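Dihydrodipicolinate synthase (PDB 2EHH) probably catalyses the condensation of pyruvate with aspartate beta-semialdehyde to 4-hydroxy-tetrahydrodipicolinate, a step of lysine biosynthesis, working as a homotetramer. Local coordinates at residues A[101-106]-A[116-121]; A[132-137]-A[161-166]; A[142-147]-A[167-172]; A[155-160]-A[179-184]. All blocks are in the same frame, centred on the assembly; numbering follows the deposited sequence.

Interaction 1: residues A[101-106]-A[116-121]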
loop_
_atom_site.group_PDB
_atom_site.type_symbol
_atom_site.label_atom_id
_atom_site.label_comp_id
_atom_site.label_asym_id
_atom_site.label_seq_id
_atom_site.Cartn_x
_atom_site.Cartn_y
_atom_site.Cartn_z
ATOM N N VAL A 101 6.994 -7.855 -24.195
ATOM C CA VAL A 101 7.983 -8.271 -23.215
ATOM C C VAL A 101 7.644 -7.714 -21.845
ATOM O O VAL A 101 7.758 -6.513 -21.607
ATOM C CB VAL A 101 9.375 -7.790 -23.634
ATOM C CG1 VAL A 101 10.420 -8.278 -22.645
ATOM C CG2 VAL A 101 9.680 -8.290 -25.049
ATOM N N VAL A 102 7.214 -8.589 -20.947
ATOM C CA VAL A 102 6.835 -8.159 -19.610
ATOM C C VAL A 102 8.036 -7.730 -18.776
ATOM O O VAL A 102 9.155 -8.220 -18.966
ATOM C CB VAL A 102 6.068 -9.290 -18.862
ATOM C CG1 VAL A 102 7.023 -10.435 -18.520
ATOM C CG2 VAL A 102 5.406 -8.741 -17.601
ATOM N N VAL A 103 7.809 -6.779 -17.877
ATOM C CA VAL A 103 8.862 -6.331 -16.979
ATOM C C VAL A 103 9.101 -7.558 -16.102
ATOM O O VAL A 103 8.149 -8.157 -15.614
ATOM C CB VAL A 103 8.378 -5.162 -16.081
ATOM C CG1 VAL A 103 9.364 -4.927 -14.942
ATOM C CG2 VAL A 103 8.213 -3.900 -16.913
ATOM N N PRO A 104 10.365 -7.955 -15.907
ATOM C CA PRO A 104 10.684 -9.122 -15.080
ATOM C C PRO A 104 9.946 -9.175 -13.744
ATOM O O PRO A 104 9.999 -8.232 -12.948
ATOM C CB PRO A 104 12.186 -9.003 -14.901
ATOM C CG PRO A 104 12.615 -8.490 -16.251
ATOM C CD PRO A 104 11.585 -7.403 -16.528
ATOM N N TYR A 105 9.265 -10.291 -13.509
ATOM C CA TYR A 105 8.521 -10.500 -12.273
ATOM C C TYR A 105 9.337 -11.296 -11.255
ATOM O O TYR A 105 10.287 -11.991 -11.616
ATOM C CB TYR A 105 7.226 -11.267 -12.561
ATOM C CG TYR A 105 7.435 -12.474 -13.449
ATOM C CD1 TYR A 105 7.152 -12.414 -14.813
ATOM C CD2 TYR A 105 7.981 -13.656 -12.941
ATOM C CE1 TYR A 105 7.410 -13.488 -15.647
ATOM C CE2 TYR A 105 8.244 -14.742 -13.774
ATOM C CZ TYR A 105 7.954 -14.641 -15.125
ATOM O OH TYR A 105 8.213 -15.674 -15.977
ATOM N N TYR A 106 8.964 -11.168 -9.984
ATOM C CA TYR A 106 9.580 -11.907 -8.888
ATOM C C TYR A 106 11.013 -11.592 -8.448
ATOM O O TYR A 106 11.252 -11.441 -7.244
ATOM C CB TYR A 106 9.464 -13.405 -9.176
ATOM C CG TYR A 106 9.932 -14.295 -8.047
ATOM C CD1 TYR A 106 9.146 -14.489 -6.912
ATOM C CD2 TYR A 106 11.154 -14.953 -8.121
ATOM C CE1 TYR A 106 9.565 -15.324 -5.877
ATOM C CE2 TYR A 106 11.586 -15.793 -7.090
ATOM C CZ TYR A 106 10.783 -15.974 -5.974
ATOM O OH TYR A 106 11.188 -16.826 -4.973
ATOM N N GLU A 116 19.081 -2.926 -18.909
ATOM C CA GLU A 116 19.885 -3.920 -19.618
ATOM C C GLU A 116 19.051 -5.077 -20.160
ATOM O O GLU A 116 19.364 -5.633 -21.211
ATOM C CB GLU A 116 21.008 -4.439 -18.715
ATOM C CG GLU A 116 22.002 -3.352 -18.343
ATOM C CD GLU A 116 23.262 -3.887 -17.695
ATOM O OE1 GLU A 116 24.028 -3.072 -17.138
ATOM O OE2 GLU A 116 23.490 -5.116 -17.750
ATOM N N HIS A 117 17.979 -5.427 -19.455
ATOM C CA HIS A 117 17.097 -6.508 -19.892
ATOM C C HIS A 117 16.464 -6.171 -21.243
ATOM O O HIS A 117 16.652 -6.880 -22.235
ATOM C CB HIS A 117 15.992 -6.729 -18.851
ATOM C CG HIS A 117 14.986 -7.770 -19.237
ATOM N ND1 HIS A 117 15.260 -9.123 -19.213
ATOM C CD2 HIS A 117 13.695 -7.658 -19.633
ATOM C CE1 HIS A 117 14.181 -9.795 -19.573
ATOM N NE2 HIS A 117 13.216 -8.928 -19.835
ATOM N N PHE A 118 15.718 -5.075 -21.274
ATOM C CA PHE A 118 15.041 -4.653 -22.488
ATOM C C PHE A 118 16.005 -4.247 -23.590
ATOM O O PHE A 118 15.748 -4.499 -24.768
ATOM C CB PHE A 118 14.076 -3.511 -22.170
ATOM C CG PHE A 118 12.837 -3.959 -21.442
ATOM C CD1 PHE A 118 11.794 -4.572 -22.131
ATOM C CD2 PHE A 118 12.730 -3.805 -20.064
ATOM C CE1 PHE A 118 10.658 -5.032 -21.458
ATOM C CE2 PHE A 118 11.599 -4.258 -19.379
ATOM C CZ PHE A 118 10.562 -4.873 -20.079
ATOM N N LYS A 119 17.115 -3.627 -23.210
ATOM C CA LYS A 119 18.112 -3.205 -24.186
ATOM C C LYS A 119 18.691 -4.444 -24.871
ATOM O O LYS A 119 18.789 -4.504 -26.097
ATOM C CB LYS A 119 19.227 -2.423 -23.493
ATOM C CG LYS A 119 20.224 -1.769 -24.437
ATOM C CD LYS A 119 21.384 -1.165 -23.657
ATOM C CE LYS A 119 22.208 -0.209 -24.511
ATOM N NZ LYS A 119 22.765 -0.861 -25.727
ATOM N N THR A 120 19.061 -5.435 -24.067
ATOM C CA THR A 120 19.632 -6.673 -24.593
ATOM C C THR A 120 18.703 -7.341 -25.598
ATOM O O THR A 120 19.123 -7.705 -26.700
ATOM C CB THR A 120 19.964 -7.652 -23.445
ATOM O OG1 THR A 120 20.964 -7.061 -22.607
ATOM C CG2 THR A 120 20.495 -8.982 -23.994
ATOM N N VAL A 121 17.438 -7.498 -25.225
ATOM C CA VAL A 121 16.461 -8.116 -26.114
ATOM C C VAL A 121 16.257 -7.290 -27.387
ATOM O O VAL A 121 16.296 -7.828 -28.493
ATOM C CB VAL A 121 15.093 -8.286 -25.409
ATOM C CG1 VAL A 121 14.051 -8.789 -26.402
ATOM C CG2 VAL A 121 15.223 -9.265 -24.251
HETATM O O HOH W 1 10.738 -10.146 -19.946
#

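Interaction 2: residues A[132-137]-A[161-166]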
loop_
_atom_site.group_PDB
_atom_site.type_symbol
_atom_site.label_atom_id
_atom_site.label_comp_id
_atom_site.label_asym_id
_atom_site.label_seq_id
_atom_site.Cartn_x
_atom_site.Cartn_y
_atom_site.Cartn_z
ATOM N N TYR A 132 5.690 -4.377 -21.187
ATOM C CA TYR A 132 4.466 -4.692 -20.461
ATOM C C TYR A 132 4.690 -4.439 -18.976
ATOM O O TYR A 132 5.392 -5.196 -18.303
ATOM C CB TYR A 132 4.053 -6.151 -20.712
ATOM C CG TYR A 132 2.799 -6.584 -19.978
ATOM C CD1 TYR A 132 1.880 -5.647 -19.505
ATOM C CD2 TYR A 132 2.514 -7.939 -19.785
ATOM C CE1 TYR A 132 0.711 -6.044 -18.861
ATOM C CE2 TYR A 132 1.343 -8.343 -19.144
ATOM C CZ TYR A 132 0.449 -7.389 -18.688
ATOM O OH TYR A 132 -0.724 -7.776 -18.077
ATOM N N ASN A 133 4.093 -3.358 -18.482
ATOM C CA ASN A 133 4.222 -2.967 -17.083
ATOM C C ASN A 133 2.957 -3.307 -16.309
ATOM O O ASN A 133 1.873 -2.818 -16.631
ATOM C CB ASN A 133 4.493 -1.458 -16.990
ATOM C CG ASN A 133 4.734 -0.985 -15.564
ATOM O OD1 ASN A 133 5.680 -1.421 -14.903
ATOM N ND2 ASN A 133 3.884 -0.078 -15.087
ATOM N N ILE A 134 3.096 -4.157 -15.296
ATOM C CA ILE A 134 1.967 -4.546 -14.462
ATOM C C ILE A 134 2.486 -4.871 -13.063
ATOM O O ILE A 134 2.605 -6.031 -12.665
ATOM C CB ILE A 134 1.192 -5.752 -15.062
ATOM C CG1 ILE A 134 0.024 -6.120 -14.141
ATOM C CG2 ILE A 134 2.134 -6.935 -15.303
ATOM C CD1 ILE A 134 -1.096 -6.885 -14.835
ATOM N N PRO A 135 2.812 -3.821 -12.299
ATOM C CA PRO A 135 3.332 -3.928 -10.935
ATOM C C PRO A 135 2.526 -4.850 -10.016
ATOM O O PRO A 135 3.102 -5.525 -9.161
ATOM C CB PRO A 135 3.328 -2.477 -10.451
ATOM C CG PRO A 135 3.588 -1.711 -11.709
ATOM C CD PRO A 135 2.699 -2.409 -12.709
ATOM N N SER A 136 1.208 -4.885 -10.199
ATOM C CA SER A 136 0.350 -5.716 -9.355
ATOM C C SER A 136 0.654 -7.202 -9.504
ATOM O O SER A 136 0.234 -8.010 -8.674
ATOM C CB SER A 136 -1.132 -5.469 -9.662
ATOM O OG SER A 136 -1.462 -5.889 -10.974
ATOM N N ARG A 137 1.376 -7.561 -10.561
ATOM C CA ARG A 137 1.742 -8.958 -10.791
ATOM C C ARG A 137 3.249 -9.189 -10.710
ATOM O O ARG A 137 3.702 -10.188 -10.145
ATOM C CB ARG A 137 1.250 -9.427 -12.159
ATOM C CG ARG A 137 -0.248 -9.686 -12.240
ATOM C CD ARG A 137 -0.643 -10.105 -13.655
ATOM N NE ARG A 137 -2.067 -10.412 -13.762
ATOM C CZ ARG A 137 -2.625 -11.554 -13.366
ATOM N NH1 ARG A 137 -1.880 -12.518 -12.835
ATOM N NH2 ARG A 137 -3.934 -11.725 -13.499
ATOM N N LYS A 161 2.434 -1.496 -22.680
ATOM C CA LYS A 161 1.102 -1.893 -22.257
ATOM C C LYS A 161 1.105 -1.549 -20.778
ATOM O O LYS A 161 1.839 -2.159 -19.991
ATOM C CB LYS A 161 0.886 -3.395 -22.430
ATOM C CG LYS A 161 -0.452 -3.876 -21.883
ATOM C CD LYS A 161 -0.554 -5.408 -21.905
ATOM C CE LYS A 161 -1.884 -5.878 -21.324
ATOM N NZ LYS A 161 -1.922 -7.356 -21.104
ATOM N N GLU A 162 0.292 -0.573 -20.401
ATOM C CA GLU A 162 0.246 -0.125 -19.018
ATOM C C GLU A 162 -0.961 -0.603 -18.217
ATOM O O GLU A 162 -2.079 -0.126 -18.411
ATOM C CB GLU A 162 0.307 1.404 -18.972
ATOM C CG GLU A 162 1.634 2.004 -19.420
ATOM C CD GLU A 162 2.774 1.685 -18.461
ATOM O OE1 GLU A 162 2.512 1.542 -17.244
ATOM O OE2 GLU A 162 3.934 1.599 -18.920
ATOM N N SER A 163 -0.725 -1.565 -17.331
ATOM C CA SER A 163 -1.768 -2.073 -16.452
ATOM C C SER A 163 -1.453 -1.404 -15.123
ATOM O O SER A 163 -0.847 -2.012 -14.237
ATOM C CB SER A 163 -1.679 -3.594 -16.298
ATOM O OG SER A 163 -1.936 -4.243 -17.528
ATOM N N THR A 164 -1.840 -0.137 -15.018
ATOM C CA THR A 164 -1.609 0.683 -13.831
ATOM C C THR A 164 -2.797 1.614 -13.620
ATOM O O THR A 164 -3.369 2.120 -14.579
ATOM C CB THR A 164 -0.350 1.575 -14.001
ATOM O OG1 THR A 164 -0.301 2.551 -12.950
ATOM C CG2 THR A 164 -0.395 2.314 -15.335
ATOM N N PRO A 165 -3.189 1.846 -12.359
ATOM C CA PRO A 165 -4.322 2.737 -12.090
ATOM C C PRO A 165 -3.868 4.195 -11.964
ATOM O O PRO A 165 -4.675 5.085 -11.713
ATOM C CB PRO A 165 -4.867 2.197 -10.774
ATOM C CG PRO A 165 -3.605 1.830 -10.053
ATOM C CD PRO A 165 -2.801 1.114 -11.139
ATOM N N ASN A 166 -2.575 4.431 -12.152
ATOM C CA ASN A 166 -2.013 5.772 -12.027
ATOM C C ASN A 166 -2.039 6.571 -13.335
ATOM O O ASN A 166 -1.129 6.457 -14.157
ATOM C CB ASN A 166 -0.576 5.667 -11.509
ATOM C CG ASN A 166 0.048 7.024 -11.236
ATOM O OD1 ASN A 166 -0.578 8.057 -11.444
ATOM N ND2 ASN A 166 1.291 7.020 -10.772
HETATM O O HOH W 2 -0.533 -3.032 -11.736
#

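Interaction 3: residues A[142-147]-A[167-172]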
loop_
_atom_site.group_PDB
_atom_site.type_symbol
_atom_site.label_atom_id
_atom_site.label_comp_id
_atom_site.label_asym_id
_atom_site.label_seq_id
_atom_site.Cartn_x
_atom_site.Cartn_y
_atom_site.Cartn_z
ATOM N N ILE A 142 8.843 -0.443 -13.934
ATOM C CA ILE A 142 9.875 0.182 -14.741
ATOM C C ILE A 142 9.568 1.681 -14.715
ATOM O O ILE A 142 8.471 2.107 -15.082
ATOM C CB ILE A 142 9.857 -0.376 -16.180
ATOM C CG1 ILE A 142 11.034 0.195 -16.977
ATOM C CG2 ILE A 142 8.519 -0.086 -16.841
ATOM C CD1 ILE A 142 11.275 -0.521 -18.312
ATOM N N SER A 143 10.525 2.475 -14.250
ATOM C CA SER A 143 10.327 3.921 -14.147
ATOM C C SER A 143 10.230 4.584 -15.511
ATOM O O SER A 143 10.685 4.037 -16.518
ATOM C CB SER A 143 11.476 4.565 -13.377
ATOM O OG SER A 143 12.629 4.644 -14.197
ATOM N N VAL A 144 9.641 5.770 -15.546
ATOM C CA VAL A 144 9.523 6.486 -16.806
ATOM C C VAL A 144 10.931 6.876 -17.268
ATOM O O VAL A 144 11.215 6.900 -18.467
ATOM C CB VAL A 144 8.622 7.732 -16.651
ATOM C CG1 VAL A 144 8.519 8.476 -17.980
ATOM C CG2 VAL A 144 7.225 7.294 -16.190
ATOM N N ASP A 145 11.815 7.167 -16.316
ATOM C CA ASP A 145 13.199 7.505 -16.656
ATOM C C ASP A 145 13.797 6.355 -17.466
ATOM O O ASP A 145 14.407 6.569 -18.508
ATOM C CB ASP A 145 14.052 7.699 -15.393
ATOM C CG ASP A 145 13.894 9.079 -14.772
ATOM O OD1 ASP A 145 13.264 9.954 -15.395
ATOM O OD2 ASP A 145 14.420 9.288 -13.657
ATOM N N THR A 146 13.618 5.131 -16.978
ATOM C CA THR A 146 14.152 3.955 -17.656
ATOM C C THR A 146 13.498 3.775 -19.024
ATOM O O THR A 146 14.182 3.508 -20.010
ATOM C CB THR A 146 13.945 2.682 -16.807
ATOM O OG1 THR A 146 14.643 2.825 -15.567
ATOM C CG2 THR A 146 14.473 1.446 -17.537
ATOM N N MET A 147 12.177 3.930 -19.082
ATOM C CA MET A 147 11.457 3.796 -20.344
ATOM C C MET A 147 11.969 4.826 -21.342
ATOM O O MET A 147 12.157 4.527 -22.518
ATOM C CB MET A 147 9.957 4.001 -20.134
ATOM C CG MET A 147 9.292 2.921 -19.293
ATOM S SD MET A 147 7.558 3.276 -18.968
ATOM C CE MET A 147 6.850 2.985 -20.577
ATOM N N MET A 167 -3.073 7.392 -13.524
ATOM C CA MET A 167 -3.177 8.193 -14.745
ATOM C C MET A 167 -2.001 9.149 -14.873
ATOM O O MET A 167 -1.593 9.503 -15.978
ATOM C CB MET A 167 -4.487 8.991 -14.766
ATOM C CG MET A 167 -5.739 8.126 -14.790
ATOM S SD MET A 167 -5.825 7.023 -16.227
ATOM C CE MET A 167 -5.139 5.500 -15.521
ATOM N N ASP A 168 -1.459 9.571 -13.738
ATOM C CA ASP A 168 -0.323 10.482 -13.740
ATOM C C ASP A 168 0.878 9.859 -14.439
ATOM O O ASP A 168 1.676 10.557 -15.064
ATOM C CB ASP A 168 0.064 10.837 -12.314
ATOM C CG ASP A 168 0.045 12.314 -12.071
ATOM O OD1 ASP A 168 0.819 13.040 -12.744
ATOM O OD2 ASP A 168 -0.747 12.746 -11.207
ATOM N N ARG A 169 1.021 8.544 -14.312
ATOM C CA ARG A 169 2.128 7.855 -14.961
ATOM C C ARG A 169 1.899 7.910 -16.472
ATOM O O ARG A 169 2.833 8.109 -17.244
ATOM C CB ARG A 169 2.205 6.402 -14.486
ATOM C CG ARG A 169 3.250 5.562 -15.210
ATOM C CD ARG A 169 3.222 4.125 -14.712
ATOM N NE ARG A 169 3.960 3.229 -15.595
ATOM C CZ ARG A 169 5.278 3.061 -15.572
ATOM N NH1 ARG A 169 6.026 3.728 -14.698
ATOM N NH2 ARG A 169 5.849 2.220 -16.432
ATOM N N ILE A 170 0.649 7.741 -16.889
ATOM C CA ILE A 170 0.326 7.798 -18.308
ATOM C C ILE A 170 0.680 9.200 -18.836
ATOM O O ILE A 170 1.288 9.342 -19.902
ATOM C CB ILE A 170 -1.178 7.511 -18.555
ATOM C CG1 ILE A 170 -1.554 6.140 -17.972
ATOM C CG2 ILE A 170 -1.487 7.563 -20.044
ATOM C CD1 ILE A 170 -0.690 4.977 -18.470
ATOM N N SER A 171 0.305 10.233 -18.088
ATOM C CA SER A 171 0.613 11.602 -18.498
ATOM C C SER A 171 2.112 11.768 -18.677
ATOM O O SER A 171 2.577 12.344 -19.668
ATOM C CB SER A 171 0.132 12.614 -17.448
ATOM O OG SER A 171 -1.271 12.776 -17.496
ATOM N N GLU A 172 2.866 11.259 -17.710
ATOM C CA GLU A 172 4.315 11.364 -17.741
ATOM C C GLU A 172 4.907 10.675 -18.966
ATOM O O GLU A 172 5.776 11.233 -19.632
ATOM C CB GLU A 172 4.905 10.769 -16.464
ATOM C CG GLU A 172 6.286 11.291 -16.125
ATOM C CD GLU A 172 6.287 12.762 -15.722
ATOM O OE1 GLU A 172 5.585 13.124 -14.749
ATOM O OE2 GLU A 172 6.996 13.557 -16.376
#

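Interaction 4: residues A[155-160]-A[179-184]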
loop_
_atom_site.group_PDB
_atom_site.type_symbol
_atom_site.label_atom_id
_atom_site.label_comp_id
_atom_site.label_asym_id
_atom_site.label_seq_id
_atom_site.Cartn_x
_atom_site.Cartn_y
_atom_site.Cartn_z
ATOM N N GLU A 155 15.332 2.240 -31.277
ATOM C CA GLU A 155 14.222 2.649 -32.136
ATOM C C GLU A 155 13.234 1.496 -32.145
ATOM O O GLU A 155 12.065 1.646 -32.488
ATOM C CB GLU A 155 14.709 2.907 -33.566
ATOM C CG GLU A 155 15.933 3.807 -33.656
ATOM C CD GLU A 155 16.130 4.392 -35.044
ATOM O OE1 GLU A 155 15.919 3.663 -36.039
ATOM O OE2 GLU A 155 16.507 5.581 -35.138
ATOM N N ASN A 156 13.755 0.347 -31.745
ATOM C CA ASN A 156 13.061 -0.926 -31.667
ATOM C C ASN A 156 11.950 -0.999 -30.594
ATOM O O ASN A 156 10.975 -1.748 -30.733
ATOM C CB ASN A 156 14.130 -1.996 -31.405
ATOM C CG ASN A 156 13.659 -3.367 -31.738
ATOM O OD1 ASN A 156 12.517 -3.549 -32.149
ATOM N ND2 ASN A 156 14.529 -4.350 -31.570
ATOM N N ILE A 157 12.110 -0.231 -29.521
ATOM C CA ILE A 157 11.135 -0.207 -28.429
ATOM C C ILE A 157 10.147 0.915 -28.736
ATOM O O ILE A 157 10.456 2.097 -28.576
ATOM C CB ILE A 157 11.865 0.005 -27.090
ATOM C CG1 ILE A 157 12.783 -1.202 -26.841
ATOM C CG2 ILE A 157 10.870 0.171 -25.960
ATOM C CD1 ILE A 157 13.667 -1.094 -25.623
ATOM N N VAL A 158 8.951 0.522 -29.162
ATOM C CA VAL A 158 7.927 1.470 -29.604
ATOM C C VAL A 158 6.658 1.676 -28.791
ATOM O O VAL A 158 5.871 2.571 -29.099
ATOM C CB VAL A 158 7.471 1.096 -31.020
ATOM C CG1 VAL A 158 8.673 1.021 -31.950
ATOM C CG2 VAL A 158 6.753 -0.248 -30.984
ATOM N N ALA A 159 6.433 0.861 -27.771
ATOM C CA ALA A 159 5.210 1.025 -26.999
ATOM C C ALA A 159 5.267 0.370 -25.631
ATOM O O ALA A 159 6.227 -0.324 -25.295
ATOM C CB ALA A 159 4.044 0.460 -27.781
ATOM N N SER A 160 4.229 0.613 -24.843
ATOM C CA SER A 160 4.122 0.020 -23.519
ATOM C C SER A 160 2.672 -0.290 -23.186
ATOM O O SER A 160 1.782 0.535 -23.409
ATOM C CB SER A 160 4.684 0.956 -22.447
ATOM O OG SER A 160 4.571 0.357 -21.161
ATOM N N GLU A 179 5.469 11.564 -29.296
ATOM C CA GLU A 179 4.590 10.998 -30.322
ATOM C C GLU A 179 4.960 9.710 -31.051
ATOM O O GLU A 179 4.063 9.007 -31.516
ATOM C CB GLU A 179 4.290 12.086 -31.352
ATOM C CG GLU A 179 3.767 13.358 -30.675
ATOM C CD GLU A 179 3.563 14.533 -31.624
ATOM O OE1 GLU A 179 4.110 14.509 -32.748
ATOM O OE2 GLU A 179 2.865 15.498 -31.237
ATOM N N SER A 180 6.242 9.381 -31.169
ATOM C CA SER A 180 6.599 8.153 -31.874
ATOM C C SER A 180 6.372 6.932 -30.986
ATOM O O SER A 180 6.429 5.797 -31.456
ATOM C CB SER A 180 8.058 8.204 -32.334
ATOM O OG SER A 180 8.951 8.321 -31.237
ATOM N N PHE A 181 6.107 7.174 -29.706
ATOM C CA PHE A 181 5.881 6.095 -28.748
ATOM C C PHE A 181 4.385 5.895 -28.553
ATOM O O PHE A 181 3.616 6.851 -28.596
ATOM C CB PHE A 181 6.527 6.449 -27.410
ATOM C CG PHE A 181 6.630 5.293 -26.463
ATOM C CD1 PHE A 181 7.646 4.351 -26.606
ATOM C CD2 PHE A 181 5.715 5.143 -25.424
ATOM C CE1 PHE A 181 7.753 3.278 -25.728
ATOM C CE2 PHE A 181 5.815 4.069 -24.536
ATOM C CZ PHE A 181 6.835 3.137 -24.688
ATOM N N SER A 182 3.967 4.657 -28.328
ATOM C CA SER A 182 2.552 4.389 -28.141
ATOM C C SER A 182 2.210 3.754 -26.798
ATOM O O SER A 182 2.798 2.748 -26.406
ATOM C CB SER A 182 2.045 3.495 -29.272
ATOM O OG SER A 182 0.785 2.935 -28.946
ATOM N N VAL A 183 1.267 4.362 -26.088
ATOM C CA VAL A 183 0.819 3.819 -24.813
ATOM C C VAL A 183 -0.480 3.054 -25.036
ATOM O O VAL A 183 -1.427 3.570 -25.633
ATOM C CB VAL A 183 0.550 4.921 -23.773
ATOM C CG1 VAL A 183 -0.039 4.300 -22.505
ATOM C CG2 VAL A 183 1.838 5.662 -23.454
ATOM N N LEU A 184 -0.521 1.818 -24.560
ATOM C CA LEU A 184 -1.711 0.996 -24.698
ATOM C C LEU A 184 -2.250 0.671 -23.312
ATOM O O LEU A 184 -1.491 0.294 -22.418
ATOM C CB LEU A 184 -1.375 -0.297 -25.437
ATOM C CG LEU A 184 -0.915 -0.133 -26.890
ATOM C CD1 LEU A 184 -0.390 -1.457 -27.420
ATOM C CD2 LEU A 184 -2.083 0.363 -27.732
HETATM O O HOH W 3 4.663 3.300 -31.438
#

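Interaction 1: residues A[101-106]-A[116-121]
Pro104 sets its CG squarely over one face of the His117 imidazole. CG stands 3.6 Å from the ring centroid and 11° off the ring normal, a CH-pi contact. The neighbouring Phe118 uses its ring rim instead: CE1 packs against Val101 CG1 at 3.5 Å, and the same edge faces Val101 O, which lies in the ring plane. The Val103 and Phe118 side chains cross at about a right angle, CG2 nearest CZ, and Pro104 CD lies near CE2. His117 CG is anti to the backbone N (chi1 177°), a torsion that carries the imidazole off helix 111-124 toward the end of strand 98-102. There a water bridges the two elements, donating a hydrogen bond to Val102 O at 2.7 Å and lying 2.8 Å from His117 NE2, in the imidazole plane. The other nitrogen, ND1, is hydrogen-bonded to Thr81 OG1. Farther out, Phe118 rests on Ile131 and Val101 on Ile129, both of strand 129-133, placing the contact inside a beta-alpha-beta unit of the TIM barrel. The segment then runs on to Tyr106, a predicted member of the proton relay, whose ring meets Tyr105 of a second subunit. Direct contacts are mostly apolar, apart from Val101 O at the rim of the Phe118 ring, so helix and strand are joined chiefly by van der Waals packing, while partners at both nitrogens should restrict imidazole rotation.

Interaction 2: residues A[132-137]-A[161-166]
Tyr132 and Lys161 run side by side off adjacent parallel strands, the lysine chain lying along one face of the phenol ring. Lys161 CD makes a CH-pi contact, 3.7 Å from the ring centroid and offset toward the rim, while Ile134 CG2 covers the opposite face. This is the dense part of the contact. In both residues the side chain sets out trans to the main-chain nitrogen (chi1 179° and 175°), and the lysine stays extended beyond CG, bringing NZ to 3.3 Å from Tyr132 OH. At the ring edge, Ser163 OG lies in plane, 3.5 Å from CE1; its hydroxyl is bonded to Gly186 O. Two backbone bonds fix the strand register, Asn133 N to Lys161 O and Ser163 N to Asn133 O, each 3.0 Å. These are strands 129-133 and 157-162 of the TIM barrel, and their C-terminal ends carry the predicted active-site pair: Lys161 as the Schiff-base residue and Tyr132 as the proton donor/acceptor. On the sheet face bearing Asn133 and Glu162, ND2 of Asn133 makes a bent bond of 3.0 Å to the syn side of Glu162 OE1, tilted 21° from the carboxylate plane. ND2 also bonds to Glu141 OE1, and Glu162 OE2 to Ser160 OG. Past the strand ends the fit slackens. Pro135 CD comes no nearer than 3.9 Å to Ser163 O, and the start of helix 135-138 is joined to the other segment through a water, which accepts from Ser136 N and donates to Ser163 O at 2.7 Å, beside the exposed Ser136.

Interaction 3: residues A[142-147]-A[167-172]
Arg169 reaches from helix 167-177 to the start of helix 144-153 and takes hold of Ile142 O. The two helices are neighbours on the outside of the TIM barrel, and the arginine spans the gap between them. From CB its aliphatic part, straight from CG to NE after a chi1 of 174° that places CG opposite the backbone N, carries the group across; contacts with the other segment begin at the guanidinium. NE itself turns to another partner, forming a salt bridge with Glu162 OE1 of strand 157-162. Beyond it, CZ faces Ile142 O, and NH1 and NH2 grip that one carbonyl oxygen end-on, each at 3.0 Å with an N-H...O angle of 140°. The oxygen lies close to the guanidinium plane and equally far from both nitrogens, so each bond is bent alike. NH1 also passes Val144 CG2 at 4.0 Å, and NH2 lies 3.6 Å from Ile142 CG2. With one edge held by Ile142 O and NE held by Glu162, rotation of the flat group should be restricted. One turn on, Glu172 lays its CG across Val144, 4.0 Å from CG1. The receiving helix has its own N-cap: Ser143 OG accepts from Thr146 N at 3.0 Å. On its outer side, helix 167-177 packs against a third subunit, where Ser171 OG bonds to His233 of that chain. Met147 crosses the arginine at about a right angle and brings SD to 3.2 Å from NH2.

Interaction 4: residues A[155-160]-A[179-184]
With CG of Phe181 pointing away from its own main-chain nitrogen (chi1 -167°), the ring swings across the neighbouring strand, and chi2 of 79° turns one of its faces to the backbone there. Ala159 CA sits over that face, 3.8 Å from the ring centroid and offset toward the rim, a CH-pi contact; Val158 O lies over the same ring, 3.5 Å from CD1. Ile157 O meets the edge instead, near the ring plane. Alongside, three backbone bonds join the parallel strands: Ser182 N to Val158 O at 2.9 Å, Ser160 N to Ser182 O, and Leu184 N to Ser160 O, the straightest at 172°. Val158 O accepts a further hydrogen bond from a water at 2.7 Å, and that water also donates to Ser180 O. Ser160 and Val183 share the sheet face turned to the helices, where Met147 of helix 144-153 touches both Ser160 and Phe181. Ser182 OG, on the other face, bonds to Phe2 O. The strands are 157-162 and 182-185 of the barrel, linked through helix 167-177 as a beta-alpha-beta crossover. Register thus rests on main-chain hydrogen bonds, while the aromatic ring covers the backbone at Val158 and Ala159 and probably shields it.

How the interactions relate
The four contacts occupy adjoining parts of one eight-stranded TIM barrel, with centres 11 to 16 Å apart. Strands 98-102, 129-133, 157-162 and 182-185 stand in that order in the sheet. Interaction 1 closes before the others open; interactions 2, 3 and 4 interleave along the chain. Interactions 2 and 4 share strand 157-162, and Val103 N to Tyr132 O (2.9 Å) probably ties interaction 1 to interaction 2. Interaction 3 lies on the helical layer outside, joined to interaction 2 through Glu162 and Arg169. Interactions 1 and 2, which hold the predicted catalytic residues, also touch the second subunit, whereas the third subunit meets interaction 3 through helix 167-177.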